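Local coordinates for protein replicative DNA helicase (Nostoc punctiforme, PDB 4O1R) that probably excises itself as an intein by protein splicing, having been inserted in a replicative DNA helicase whose flanking segments it would join, at residues K69-G74 with T115-E120; L79-W84 with I106-I111; H131-V134 with I139-N142. All coordinates share one frame; numbering follows the deposited sequence. Where two conformers were deposited one is given.

Contact 1: residues K69-G74 with T115-E120. Unlike the reference sequence in segment 115-120: Thr115 (reference Glu).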
ATOM      1  N   LYS A  69      -5.836  -4.062   7.279  1.00 12.96           N
ATOM      2  CA  LYS A  69      -6.719  -4.500   6.203  1.00 13.33           C
ATOM      3  C   LYS A  69      -6.574  -3.538   5.043  1.00 12.54           C
ATOM      4  O   LYS A  69      -6.482  -2.322   5.250  1.00 13.01           O
ATOM      5  CB  LYS A  69      -8.172  -4.452   6.684  1.00 15.28           C
ATOM      6  CG  LYS A  69      -9.176  -5.122   5.771  0.53 16.31           C
ATOM      7  CD  LYS A  69     -10.593  -4.899   6.276  0.53 20.35           C
ATOM      8  CE  LYS A  69     -10.908  -5.729   7.502  0.53 22.33           C
ATOM      9  NZ  LYS A  69     -12.344  -5.598   7.872  0.53 24.42           N
ATOM     10  N   ILE A  70      -6.565  -4.073   3.828  1.00 11.71           N
ATOM     11  CA  ILE A  70      -6.494  -3.242   2.637  1.00 12.24           C
ATOM     12  C   ILE A  70      -7.237  -3.933   1.515  1.00 11.64           C
ATOM     13  O   ILE A  70      -7.341  -5.161   1.499  1.00 11.60           O
ATOM     14  CB  ILE A  70      -5.018  -2.942   2.263  1.00 12.30           C
ATOM     15  CG1 ILE A  70      -4.893  -1.798   1.240  1.00 14.47           C
ATOM     16  CG2 ILE A  70      -4.298  -4.226   1.812  1.00 13.22           C
ATOM     17  CD1 ILE A  70      -3.444  -1.347   1.045  1.00 16.26           C
ATOM     18  N   ARG A  71      -7.752  -3.137   0.583  1.00 11.41           N
ATOM     19  CA  ARG A  71      -8.431  -3.666  -0.603  1.00 11.46           C
ATOM     20  C   ARG A  71      -7.648  -3.255  -1.829  1.00 10.82           C
ATOM     21  O   ARG A  71      -7.494  -2.065  -2.104  1.00 11.37           O
ATOM     22  CB  ARG A  71      -9.889  -3.192  -0.672  1.00 12.18           C
ATOM     23  CG  ARG A  71     -10.677  -3.791   0.496  0.58 13.53           C
ATOM     24  CD  ARG A  71     -12.080  -3.278   0.602  0.58 16.10           C
ATOM     25  NE  ARG A  71     -12.901  -3.790  -0.478  0.58 16.71           N
ATOM     26  CZ  ARG A  71     -13.660  -3.036  -1.263  0.58 17.15           C
ATOM     27  NH1 ARG A  71     -13.704  -1.721  -1.077  0.58 17.32           N
ATOM     28  NH2 ARG A  71     -14.381  -3.605  -2.221  0.58 18.40           N
ATOM     29  N   ALA A  72      -7.132  -4.255  -2.549  1.00 10.37           N
ATOM     30  CA  ALA A  72      -6.211  -4.033  -3.650  1.00 10.48           C
ATOM     31  C   ALA A  72      -6.522  -4.936  -4.826  1.00 10.62           C
ATOM     32  O   ALA A  72      -7.148  -5.985  -4.678  1.00 10.81           O
ATOM     33  CB  ALA A  72      -4.758  -4.255  -3.191  1.00 11.70           C
ATOM     34  N   THR A  73      -6.071  -4.527  -6.001  1.00 10.09           N
ATOM     35  CA  THR A  73      -6.206  -5.400  -7.167  1.00 10.02           C
ATOM     36  C   THR A  73      -5.304  -6.632  -7.033  1.00 10.11           C
ATOM     37  O   THR A  73      -4.334  -6.632  -6.268  1.00 10.57           O
ATOM     38  CB  THR A  73      -5.888  -4.653  -8.457  1.00 10.27           C
ATOM     39  OG1 THR A  73      -4.548  -4.151  -8.391  1.00 10.42           O
ATOM     40  CG2 THR A  73      -6.851  -3.488  -8.682  1.00 11.41           C
ATOM     41  N   GLY A  74      -5.622  -7.674  -7.794  1.00 10.39           N
ATOM     42  CA  GLY A  74      -4.896  -8.930  -7.705  1.00 11.02           C
ATOM     43  C   GLY A  74      -3.432  -8.796  -8.077  1.00 11.00           C
ATOM     44  O   GLY A  74      -2.595  -9.554  -7.590  1.00 11.81           O
ATOM     45  N   THR A 115      -9.826 -12.229   0.434  1.00 12.08           N
ATOM     46  CA  THR A 115     -11.207 -12.464   0.023  1.00 14.10           C
ATOM     47  C   THR A 115     -11.564 -11.549  -1.130  1.00 13.37           C
ATOM     48  O   THR A 115     -11.414 -10.333  -1.020  1.00 13.52           O
ATOM     49  CB  THR A 115     -12.174 -12.140   1.206  1.00 14.79           C
ATOM     50  OG1 THR A 115     -11.828 -12.909   2.371  1.00 22.22           O
ATOM     51  CG2 THR A 115     -13.632 -12.392   0.821  1.00 19.00           C
ATOM     52  N   TYR A 116     -12.059 -12.108  -2.229  1.00 12.94           N
ATOM     53  CA  TYR A 116     -12.598 -11.274  -3.293  1.00 13.12           C
ATOM     54  C   TYR A 116     -13.716 -10.398  -2.731  1.00 13.88           C
ATOM     55  O   TYR A 116     -14.609 -10.891  -2.042  1.00 14.98           O
ATOM     56  CB  TYR A 116     -13.099 -12.147  -4.447  1.00 13.44           C
ATOM     57  CG  TYR A 116     -13.766 -11.332  -5.516  1.00 14.34           C
ATOM     58  CD1 TYR A 116     -13.054 -10.373  -6.238  1.00 15.39           C
ATOM     59  CD2 TYR A 116     -15.109 -11.502  -5.800  1.00 16.54           C
ATOM     60  CE1 TYR A 116     -13.674  -9.608  -7.227  1.00 17.85           C
ATOM     61  CE2 TYR A 116     -15.733 -10.744  -6.783  1.00 18.71           C
ATOM     62  CZ  TYR A 116     -15.011  -9.801  -7.489  1.00 18.11           C
ATOM     63  OH  TYR A 116     -15.634  -9.042  -8.470  1.00 23.11           O
ATOM     64  N   SER A 117     -13.678  -9.100  -3.030  1.00 13.86           N
ATOM     65  CA  SER A 117     -14.690  -8.192  -2.469  1.00 15.16           C
ATOM     66  C   SER A 117     -15.317  -7.241  -3.492  1.00 16.24           C
ATOM     67  O   SER A 117     -15.742  -6.137  -3.152  1.00 19.02           O
ATOM     68  CB  SER A 117     -14.123  -7.434  -1.266  1.00 17.12           C
ATOM     69  OG  SER A 117     -12.981  -6.710  -1.634  1.00 17.50           O
ATOM     70  N   GLY A 118     -15.357  -7.661  -4.747  1.00 14.99           N
ATOM     71  CA  GLY A 118     -16.152  -6.962  -5.751  1.00 14.71           C
ATOM     72  C   GLY A 118     -15.337  -6.004  -6.580  1.00 14.55           C
ATOM     73  O   GLY A 118     -14.120  -5.951  -6.471  1.00 15.98           O
ATOM     74  N   GLU A 119     -16.026  -5.241  -7.409  1.00 14.72           N
ATOM     75  CA  GLU A 119     -15.386  -4.267  -8.293  1.00 14.35           C
ATOM     76  C   GLU A 119     -15.717  -2.854  -7.847  1.00 14.47           C
ATOM     77  O   GLU A 119     -16.858  -2.556  -7.471  1.00 15.98           O
ATOM     78  CB  GLU A 119     -15.860  -4.459  -9.742  1.00 14.85           C
ATOM     79  CG  GLU A 119     -15.508  -5.807 -10.361  1.00 17.45           C
ATOM     80  CD  GLU A 119     -15.985  -5.940 -11.795  1.00 20.27           C
ATOM     81  OE1 GLU A 119     -16.862  -5.154 -12.222  1.00 23.22           O
ATOM     82  OE2 GLU A 119     -15.468  -6.837 -12.491  1.00 22.43           O
ATOM     83  N   GLU A 120     -14.715  -1.983  -7.893  1.00 13.98           N
ATOM     84  CA  GLU A 120     -14.896  -0.561  -7.596  1.00 14.41           C
ATOM     85  C   GLU A 120     -13.898   0.219  -8.410  1.00 13.22           C
ATOM     86  O   GLU A 120     -12.957  -0.358  -8.955  1.00 12.25           O
ATOM     87  CB  GLU A 120     -14.601  -0.254  -6.116  1.00 16.28           C
ATOM     88  CG  GLU A 120     -15.452  -0.992  -5.112  1.00 20.14           C
ATOM     89  CD  GLU A 120     -15.259  -0.500  -3.695  1.00 23.45           C
ATOM     90  OE1 GLU A 120     -14.394   0.372  -3.444  1.00 23.10           O
ATOM     91  OE2 GLU A 120     -15.988  -0.998  -2.820  1.00 26.95           O
TER
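Ser117 OG takes part in several bonds: Arg71 NE donates to it at 3.1 Å, Arg71 NH2 adds a weak bond, and Thr61 OG1 of strand 57-64 bonds it too. The setting is the all-beta HINT fold of inteins, where strand 69-72 and the long strand 106-126 both pair with strand 57-64, and Arg71 spans the gap. The CA atoms of Arg71 and Ser117 are 7.9 Å apart, which is too far for the two backbones to pair directly, and the contact rests on the guanidinium. In the conformer described here, one of two deposited for Arg71, the chain bends at chi3 (71°), so that NE and NH2 face segment 115-120. The NE bond is nearly straight, with an angle of 162° at the hydrogen, and OG lies in the guanidinium plane. Arg71 NH2 reaches Ser117 O at 3.0 Å, coming from above the carbonyl plane; Arg71 thus holds this residue by two nitrogens, each on its own oxygen. Glu120 adds a salt bridge, Arg71 NH1 to Glu120 OE2 at 3.0 Å. Its carboxylate is turned 70° from the guanidinium, and the bonds from NH1 to both of its oxygens and from NH2 to OE2 are weak by angle, which suggests charge attraction more than directed bonding. The two side chains cross at about a right angle at the protein surface. In sequence between the two acceptor residues, Gly118 puts its N over the centre of the Tyr116 ring, 3.4 Å above its plane.

Contact 2: residues L79-W84 with I106-I111. Unlike the reference sequence in segment 106-111: Ile106 (reference Val). With NA (sodium ion), chain D.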
ATOM      1  N   LEU A  79       5.263  -6.754   0.049  1.00 11.80           N
ATOM      2  CA  LEU A  79       6.624  -7.236   0.281  1.00 12.18           C
ATOM      3  C   LEU A  79       6.651  -8.423   1.236  1.00 11.81           C
ATOM      4  O   LEU A  79       6.187  -8.324   2.378  1.00 12.06           O
ATOM      5  CB  LEU A  79       7.500  -6.106   0.833  1.00 12.51           C
ATOM      6  CG  LEU A  79       8.967  -6.487   1.081  1.00 12.84           C
ATOM      7  CD1 LEU A  79       9.654  -6.968  -0.185  1.00 14.71           C
ATOM      8  CD2 LEU A  79       9.718  -5.314   1.677  1.00 15.09           C
ATOM      9  N   THR A  80       7.186  -9.543   0.762  1.00 11.51           N
ATOM     10  CA  THR A  80       7.418 -10.703   1.624  1.00 11.92           C
ATOM     11  C   THR A  80       8.921 -10.828   1.905  1.00 12.20           C
ATOM     12  O   THR A  80       9.731 -10.120   1.301  1.00 13.06           O
ATOM     13  CB  THR A  80       6.952 -12.021   0.966  1.00 11.85           C
ATOM     14  OG1 THR A  80       7.893 -12.424  -0.050  1.00 12.45           O
ATOM     15  CG2 THR A  80       5.544 -11.885   0.389  1.00 13.11           C
ATOM     16  N   ILE A  81       9.295 -11.753   2.792  1.00 12.70           N
ATOM     17  CA  ILE A  81      10.705 -11.977   3.125  1.00 14.19           C
ATOM     18  C   ILE A  81      11.471 -12.542   1.927  1.00 14.46           C
ATOM     19  O   ILE A  81      12.708 -12.538   1.918  1.00 15.86           O
ATOM     20  CB  ILE A  81      10.821 -12.921   4.363  1.00 13.98           C
ATOM     21  CG1 ILE A  81      12.191 -12.814   5.047  1.00 16.24           C
ATOM     22  CG2 ILE A  81      10.511 -14.370   3.998  1.00 15.11           C
ATOM     23  CD1 ILE A  81      12.423 -11.502   5.684  1.00 17.94           C
ATOM     24  N   ASN A  82      10.735 -13.035   0.935  1.00 14.86           N
ATOM     25  CA  ASN A  82      11.323 -13.541  -0.299  1.00 15.86           C
ATOM     26  C   ASN A  82      11.025 -12.651  -1.510  1.00 16.17           C
ATOM     27  O   ASN A  82      11.092 -13.117  -2.651  1.00 19.11           O
ATOM     28  CB  ASN A  82      10.959 -15.018  -0.518  1.00 16.74           C
ATOM     29  CG  ASN A  82      11.783 -15.933   0.368  1.00 17.99           C
ATOM     30  OD1 ASN A  82      13.007 -15.840   0.379  1.00 21.08           O
ATOM     31  ND2 ASN A  82      11.120 -16.776   1.154  1.00 19.65           N
ATOM     32  N   GLY A  83      10.737 -11.375  -1.256  1.00 14.67           N
ATOM     33  CA  GLY A  83      10.583 -10.408  -2.340  1.00 14.11           C
ATOM     34  C   GLY A  83       9.163  -9.919  -2.530  1.00 13.27           C
ATOM     35  O   GLY A  83       8.214 -10.347  -1.854  1.00 12.55           O
ATOM     36  N   TRP A  84       9.004  -8.994  -3.466  1.00 12.89           N
ATOM     37  CA  TRP A  84       7.676  -8.459  -3.780  1.00 12.61           C
ATOM     38  C   TRP A  84       6.848  -9.515  -4.507  1.00 12.35           C
ATOM     39  O   TRP A  84       7.355 -10.216  -5.392  1.00 13.50           O
ATOM     40  CB  TRP A  84       7.811  -7.212  -4.662  1.00 12.99           C
ATOM     41  CG  TRP A  84       8.480  -6.076  -3.968  1.00 13.23           C
ATOM     42  CD1 TRP A  84       9.810  -5.747  -4.028  1.00 14.91           C
ATOM     43  CD2 TRP A  84       7.870  -5.122  -3.094  1.00 13.67           C
ATOM     44  NE1 TRP A  84      10.060  -4.645  -3.245  1.00 16.41           N
ATOM     45  CE2 TRP A  84       8.889  -4.231  -2.668  1.00 14.36           C
ATOM     46  CE3 TRP A  84       6.555  -4.916  -2.647  1.00 14.03           C
ATOM     47  CZ2 TRP A  84       8.635  -3.154  -1.807  1.00 16.92           C
ATOM     48  CZ3 TRP A  84       6.302  -3.837  -1.789  1.00 15.98           C
ATOM     49  CH2 TRP A  84       7.344  -2.978  -1.381  1.00 16.53           C
ATOM     50  N   ILE A 106      10.171  -1.884  10.329  1.00 23.64           N
ATOM     51  CA  ILE A 106       9.076  -2.716   9.851  1.00 21.90           C
ATOM     52  C   ILE A 106       8.958  -3.997  10.680  1.00 20.50           C
ATOM     53  O   ILE A 106       9.889  -4.399  11.395  1.00 21.43           O
ATOM     54  CB  ILE A 106       9.169  -3.022   8.315  1.00 22.68           C
ATOM     55  CG1 ILE A 106      10.434  -3.807   7.959  1.00 24.17           C
ATOM     56  CG2 ILE A 106       9.047  -1.732   7.492  1.00 23.15           C
ATOM     57  CD1 ILE A 106      10.256  -5.307   7.981  1.00 26.48           C
ATOM     58  N   TYR A 107       7.788  -4.619  10.598  1.00 18.06           N
ATOM     59  CA  TYR A 107       7.558  -5.925  11.186  1.00 17.75           C
ATOM     60  C   TYR A 107       6.881  -6.796  10.137  1.00 16.41           C
ATOM     61  O   TYR A 107       6.222  -6.296   9.221  1.00 16.45           O
ATOM     62  CB  TYR A 107       6.820  -5.853  12.528  0.50 18.05           C
ATOM     63  CG  TYR A 107       5.358  -5.661  12.380  0.50 17.79           C
ATOM     64  CD1 TYR A 107       4.491  -6.738  12.476  0.50 18.12           C
ATOM     65  CD2 TYR A 107       4.833  -4.405  12.113  0.50 18.99           C
ATOM     66  CE1 TYR A 107       3.154  -6.567  12.315  0.50 19.69           C
ATOM     67  CE2 TYR A 107       3.493  -4.227  11.954  0.50 19.54           C
ATOM     68  CZ  TYR A 107       2.657  -5.307  12.051  0.50 20.02           C
ATOM     69  OH  TYR A 107       1.305  -5.125  11.885  0.50 20.71           O
ATOM     70  N   TRP A 108       7.049  -8.103  10.272  1.00 15.55           N
ATOM     71  CA  TRP A 108       6.506  -9.054   9.306  1.00 15.60           C
ATOM     72  C   TRP A 108       5.238  -9.694   9.839  1.00 15.82           C
ATOM     73  O   TRP A 108       5.307 -10.630  10.638  1.00 18.02           O
ATOM     74  CB  TRP A 108       7.550 -10.134   9.027  1.00 15.61           C
ATOM     75  CG  TRP A 108       8.789  -9.579   8.404  1.00 15.02           C
ATOM     76  CD1 TRP A 108       9.954  -9.264   9.041  1.00 17.37           C
ATOM     77  CD2 TRP A 108       8.983  -9.240   7.020  1.00 14.69           C
ATOM     78  NE1 TRP A 108      10.864  -8.769   8.139  1.00 18.09           N
ATOM     79  CE2 TRP A 108      10.296  -8.745   6.891  1.00 16.62           C
ATOM     80  CE3 TRP A 108       8.182  -9.332   5.871  1.00 15.48           C
ATOM     81  CZ2 TRP A 108      10.825  -8.321   5.665  1.00 17.03           C
ATOM     82  CZ3 TRP A 108       8.717  -8.907   4.649  1.00 15.85           C
ATOM     83  CH2 TRP A 108      10.026  -8.413   4.558  1.00 17.00           C
ATOM     84  N   ASP A 109       4.088  -9.197   9.398  1.00 14.27           N
ATOM     85  CA  ASP A 109       2.811  -9.669   9.922  1.00 14.26           C
ATOM     86  C   ASP A 109       2.268 -10.800   9.056  1.00 13.86           C
ATOM     87  O   ASP A 109       2.470 -10.828   7.845  1.00 15.81           O
ATOM     88  CB  ASP A 109       1.802  -8.518   9.992  1.00 14.92           C
ATOM     89  CG  ASP A 109       0.681  -8.764  11.003  1.00 16.40           C
ATOM     90  OD1 ASP A 109       0.704  -9.770  11.745  1.00 19.42           O
ATOM     91  OD2 ASP A 109      -0.198  -7.900  11.056  1.00 20.30           O
ATOM     92  N   GLU A 110       1.542 -11.706   9.681  1.00 13.18           N
ATOM     93  CA  GLU A 110       0.951 -12.845   8.998  1.00 12.33           C
ATOM     94  C   GLU A 110      -0.369 -12.474   8.320  1.00 11.86           C
ATOM     95  O   GLU A 110      -1.225 -11.818   8.931  1.00 12.45           O
ATOM     96  CB  GLU A 110       0.681 -13.921  10.053  1.00 13.05           C
ATOM     97  CG  GLU A 110       0.191 -15.220   9.473  1.00 13.74           C
ATOM     98  CD  GLU A 110      -0.462 -16.116  10.492  1.00 17.88           C
ATOM     99  OE1 GLU A 110      -1.226 -15.613  11.343  1.00 21.66           O
ATOM    100  OE2 GLU A 110      -0.251 -17.329  10.403  1.00 20.25           O
ATOM    101  N   ILE A 111      -0.549 -12.920   7.077  1.00 11.46           N
ATOM    102  CA  ILE A 111      -1.847 -12.817   6.402  1.00 11.98           C
ATOM    103  C   ILE A 111      -2.803 -13.851   6.979  1.00 11.94           C
ATOM    104  O   ILE A 111      -2.471 -15.053   7.023  1.00 13.70           O
ATOM    105  CB  ILE A 111      -1.704 -13.070   4.894  1.00 12.25           C
ATOM    106  CG1 ILE A 111      -0.825 -11.994   4.255  1.00 13.28           C
ATOM    107  CG2 ILE A 111      -3.091 -13.101   4.213  1.00 13.51           C
ATOM    108  CD1 ILE A 111      -0.338 -12.357   2.874  1.00 14.73           C
TER
HETATM  109 NA    NA D 203      15.055 -12.531   1.893  1.00 32.46          NA
HETATM  110  O   HOH W   1      14.823 -14.744   1.915  1.00 22.82           O
HETATM  111  O   HOH W   2      15.870 -12.896   4.194  1.00 30.39           O
HETATM  112  O   HOH W   3      14.707 -10.288   2.742  1.00 49.28           O
HETATM  113  O   HOH W   4      15.293 -12.583  -0.227  1.00 54.13           O
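Trp108 reaches across to the turn that ends in Gly83, touching Leu79, Thr80 and Ile81. Its CB points toward segment 79-84, and chi1 of -63° sets CG beside the backbone N, carrying the indole out over the gap. From there the ring's contacts change atom by atom. NE1, then CE2 and CZ2, pass under Ile81 CD1, which comes closest to Trp108 CZ2 at 3.6 Å. Ile81 CD1 lies over the face of the Trp108 six-membered ring, 4.0 Å from its centroid and 28° off the normal, a CH-pi contact. The opposite face carries Ile106 CD1, 3.4 Å above the plane, so each face bears an isoleucine methyl, both offset toward the rim and at different places. Trp108 CH2 meets Leu79 CG at 4.1 Å, while Trp108 CZ3, farther round the rim, comes to 3.4 Å from Leu79 O near the ring plane and equally near Thr80 C. Were the indole cut back to an alanine, Leu79 would probably face a gap, and the Ile81 and Ile106 methyls would lose the faces they rest on. The turn is a type I beta turn closed by Gly83 N to Thr80 O; Gly83 O accepts from Thr80 N and Thr80 OG1, and Asn82 N donates to Thr80 OG1 in an ST turn. On its outer side, Ile81 O coordinates a sodium ion together with four waters, one of which also donates to Asn82 OD1. Strand 95-99 runs between the two partners: Ala97 bonds the backbone of Leu79 and packs against Trp108, while Leu98 bonds Tyr107 of strand 106-126.

Contact 3: residues H131-V134 with I139-N142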
ATOM      1  N   HIS A 131       9.404   3.943  -5.283  1.00 20.14           N
ATOM      2  CA  HIS A 131       8.423   3.117  -6.015  1.00 19.84           C
ATOM      3  C   HIS A 131       7.481   2.302  -5.120  1.00 18.66           C
ATOM      4  O   HIS A 131       6.957   1.270  -5.531  1.00 18.18           O
ATOM      5  CB  HIS A 131       9.115   2.202  -7.040  1.00 21.17           C
ATOM      6  CG  HIS A 131      10.056   2.924  -7.956  1.00 24.59           C
ATOM      7  ND1 HIS A 131       9.621   3.787  -8.939  1.00 26.60           N
ATOM      8  CD2 HIS A 131      11.408   2.910  -8.035  1.00 28.00           C
ATOM      9  CE1 HIS A 131      10.667   4.269  -9.589  1.00 28.32           C
ATOM     10  NE2 HIS A 131      11.762   3.760  -9.055  1.00 29.13           N
ATOM     11  N   ASN A 132       7.242   2.793  -3.909  1.00 17.30           N
ATOM     12  CA  ASN A 132       6.317   2.146  -2.982  1.00 16.09           C
ATOM     13  C   ASN A 132       5.791   3.184  -2.022  1.00 15.53           C
ATOM     14  O   ASN A 132       6.302   4.303  -1.955  1.00 16.17           O
ATOM     15  CB  ASN A 132       6.972   0.954  -2.243  1.00 16.48           C
ATOM     16  CG  ASN A 132       7.900   1.381  -1.103  1.00 17.53           C
ATOM     17  OD1 ASN A 132       7.455   1.696   0.003  1.00 17.71           O
ATOM     18  ND2 ASN A 132       9.199   1.353  -1.367  1.00 20.27           N
ATOM     19  N   PHE A 133       4.742   2.836  -1.301  1.00 14.51           N
ATOM     20  CA  PHE A 133       4.241   3.732  -0.278  1.00 14.16           C
ATOM     21  C   PHE A 133       3.434   2.947   0.728  1.00 13.98           C
ATOM     22  O   PHE A 133       3.092   1.776   0.486  1.00 13.86           O
ATOM     23  CB  PHE A 133       3.423   4.902  -0.871  1.00 14.72           C
ATOM     24  CG  PHE A 133       2.209   4.481  -1.663  1.00 13.73           C
ATOM     25  CD1 PHE A 133       2.329   4.142  -3.015  1.00 15.60           C
ATOM     26  CD2 PHE A 133       0.936   4.461  -1.084  1.00 14.92           C
ATOM     27  CE1 PHE A 133       1.200   3.763  -3.769  1.00 15.15           C
ATOM     28  CE2 PHE A 133      -0.192   4.089  -1.828  1.00 14.66           C
ATOM     29  CZ  PHE A 133      -0.058   3.735  -3.167  1.00 15.09           C
ATOM     30  N   VAL A 134       3.143   3.592   1.852  1.00 13.77           N
ATOM     31  CA  VAL A 134       2.310   3.003   2.890  1.00 13.94           C
ATOM     32  C   VAL A 134       0.850   3.392   2.686  1.00 13.26           C
ATOM     33  O   VAL A 134       0.525   4.575   2.590  1.00 13.61           O
ATOM     34  CB  VAL A 134       2.784   3.422   4.294  1.00 13.61           C
ATOM     35  CG1 VAL A 134       1.880   2.805   5.351  1.00 15.02           C
ATOM     36  CG2 VAL A 134       4.245   3.040   4.509  1.00 14.76           C
ATOM     37  N   ILE A 139       2.741  -1.728   3.545  1.00 13.75           N
ATOM     38  CA  ILE A 139       3.631  -1.309   2.449  1.00 14.20           C
ATOM     39  C   ILE A 139       3.189  -1.930   1.129  1.00 13.24           C
ATOM     40  O   ILE A 139       3.001  -3.142   1.050  1.00 13.07           O
ATOM     41  CB  ILE A 139       5.082  -1.656   2.785  1.00 14.50           C
ATOM     42  CG1 ILE A 139       5.525  -0.833   3.995  1.00 16.36           C
ATOM     43  CG2 ILE A 139       6.021  -1.401   1.603  1.00 16.29           C
ATOM     44  CD1 ILE A 139       6.653  -1.435   4.749  1.00 17.40           C
ATOM     45  N   VAL A 140       2.975  -1.100   0.112  1.00 13.16           N
ATOM     46  CA  VAL A 140       2.562  -1.566  -1.221  1.00 14.06           C
ATOM     47  C   VAL A 140       3.509  -1.031  -2.295  1.00 14.65           C
ATOM     48  O   VAL A 140       4.043   0.060  -2.133  1.00 15.06           O
ATOM     49  CB  VAL A 140       1.108  -1.163  -1.559  1.00 14.56           C
ATOM     50  CG1 VAL A 140       0.172  -1.588  -0.454  1.00 18.12           C
ATOM     51  CG2 VAL A 140       0.976   0.344  -1.800  1.00 15.04           C
ATOM     52  N   HIS A 141       3.730  -1.771  -3.388  1.00 16.09           N
ATOM     53  CA  HIS A 141       4.647  -1.346  -4.470  0.54 17.80           C
ATOM     54  C   HIS A 141       3.958  -0.866  -5.738  0.54 19.10           C
ATOM     55  O   HIS A 141       2.961  -1.446  -6.183  0.54 18.26           O
ATOM     56  CB  HIS A 141       5.569  -2.484  -4.910  1.00 18.94           C
ATOM     57  CG  HIS A 141       6.876  -2.041  -5.519  1.00 20.31           C
ATOM     58  ND1 HIS A 141       7.015  -1.706  -6.854  1.00 21.50           N
ATOM     59  CD2 HIS A 141       8.105  -1.881  -4.969  1.00 21.90           C
ATOM     60  CE1 HIS A 141       8.269  -1.370  -7.096  1.00 22.81           C
ATOM     61  NE2 HIS A 141       8.951  -1.459  -5.969  1.00 23.47           N
ATOM     62  N   ASN A 142       4.723   0.129  -6.411  0.96 21.48           N
ATOM     63  CA  ASN A 142       4.171   0.671  -7.663  1.00 23.07           C
ATOM     64  C   ASN A 142       4.255  -0.395  -8.754  1.00 24.36           C
ATOM     65  O   ASN A 142       4.952  -1.431  -8.667  1.00 25.46           O
ATOM     66  CB  ASN A 142       5.041   1.855  -8.138  1.00 23.25           C
ATOM     67  CG  ASN A 142       4.776   3.177  -7.403  1.00 23.31           C
ATOM     68  OD1 ASN A 142       5.504   4.148  -7.631  1.00 24.36           O
ATOM     69  ND2 ASN A 142       3.752   3.231  -6.546  1.00 24.55           N
ATOM     70  OXT ASN A 142       3.621  -0.235  -9.816  1.00 27.04           O
TER
HETATM   71  O   HOH W   5       6.938   4.220  -9.680  1.00 50.09           O
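His131 O and Asn142 N are joined by a short, straight bond of 2.7 Å (169° at the hydrogen), at the open end of an antiparallel hairpin. The same His131 O lies 3.1 Å above the centre of the His141 ring, whose ND1 donates in plane to a lone pair of the terminal Asn142 O. Inward, packing stays tight: Phe133 N to Val140 O is 3.0 Å and Val140 N to Phe133 O 2.9 Å. Phe133 chi1 (60°) puts CG between the backbone N and the carbonyl carbon, turning the ring toward segment 139-142, where Val140 CG2 sits over its centre (CH-pi) and Asn142 ND2 at its edge. Val134 CG2 meets Ile139 CG1 on the other face. The loose side is the exposed His131 ring, which reaches Asn142 OD1 through a shared water; that oxygen also accepts from Val127 N. His141 and Asn142, each deposited in two conformers, one of them described here, are the penultimate histidine and last asparagine, the pair that in inteins typically serves C-terminal cleavage. Strand 132-135 forms one margin of its four-stranded sheet and packs on strand 31-37, where Leu36 N bonds Asn132 OD1; strand 77-80 flanks strand 138-141.

From the N terminus, the chain first enters contact 1 at 69-74 and contact 2 soon after, at 79-84. It then returns along strand 106-126, closing contact 2 at 106-111 and contact 1 at 115-120, so contact 2 is nested inside the loop of contact 1. Contact 3 follows in series as a local hairpin. Contacts 1 and 2 lie about 19 Å apart, centre to centre, linked by the long strand they share. The C-terminal hairpin meets both: Ile70 CD1 is 3.9 Å from Val140 CG1, and the Trp84 ring packs edge-to-face on His141 and also touches Ile139. Strand 77-80, beside 138-141, puts the 79-84 side of contact 2 in the same sheet as contact 3.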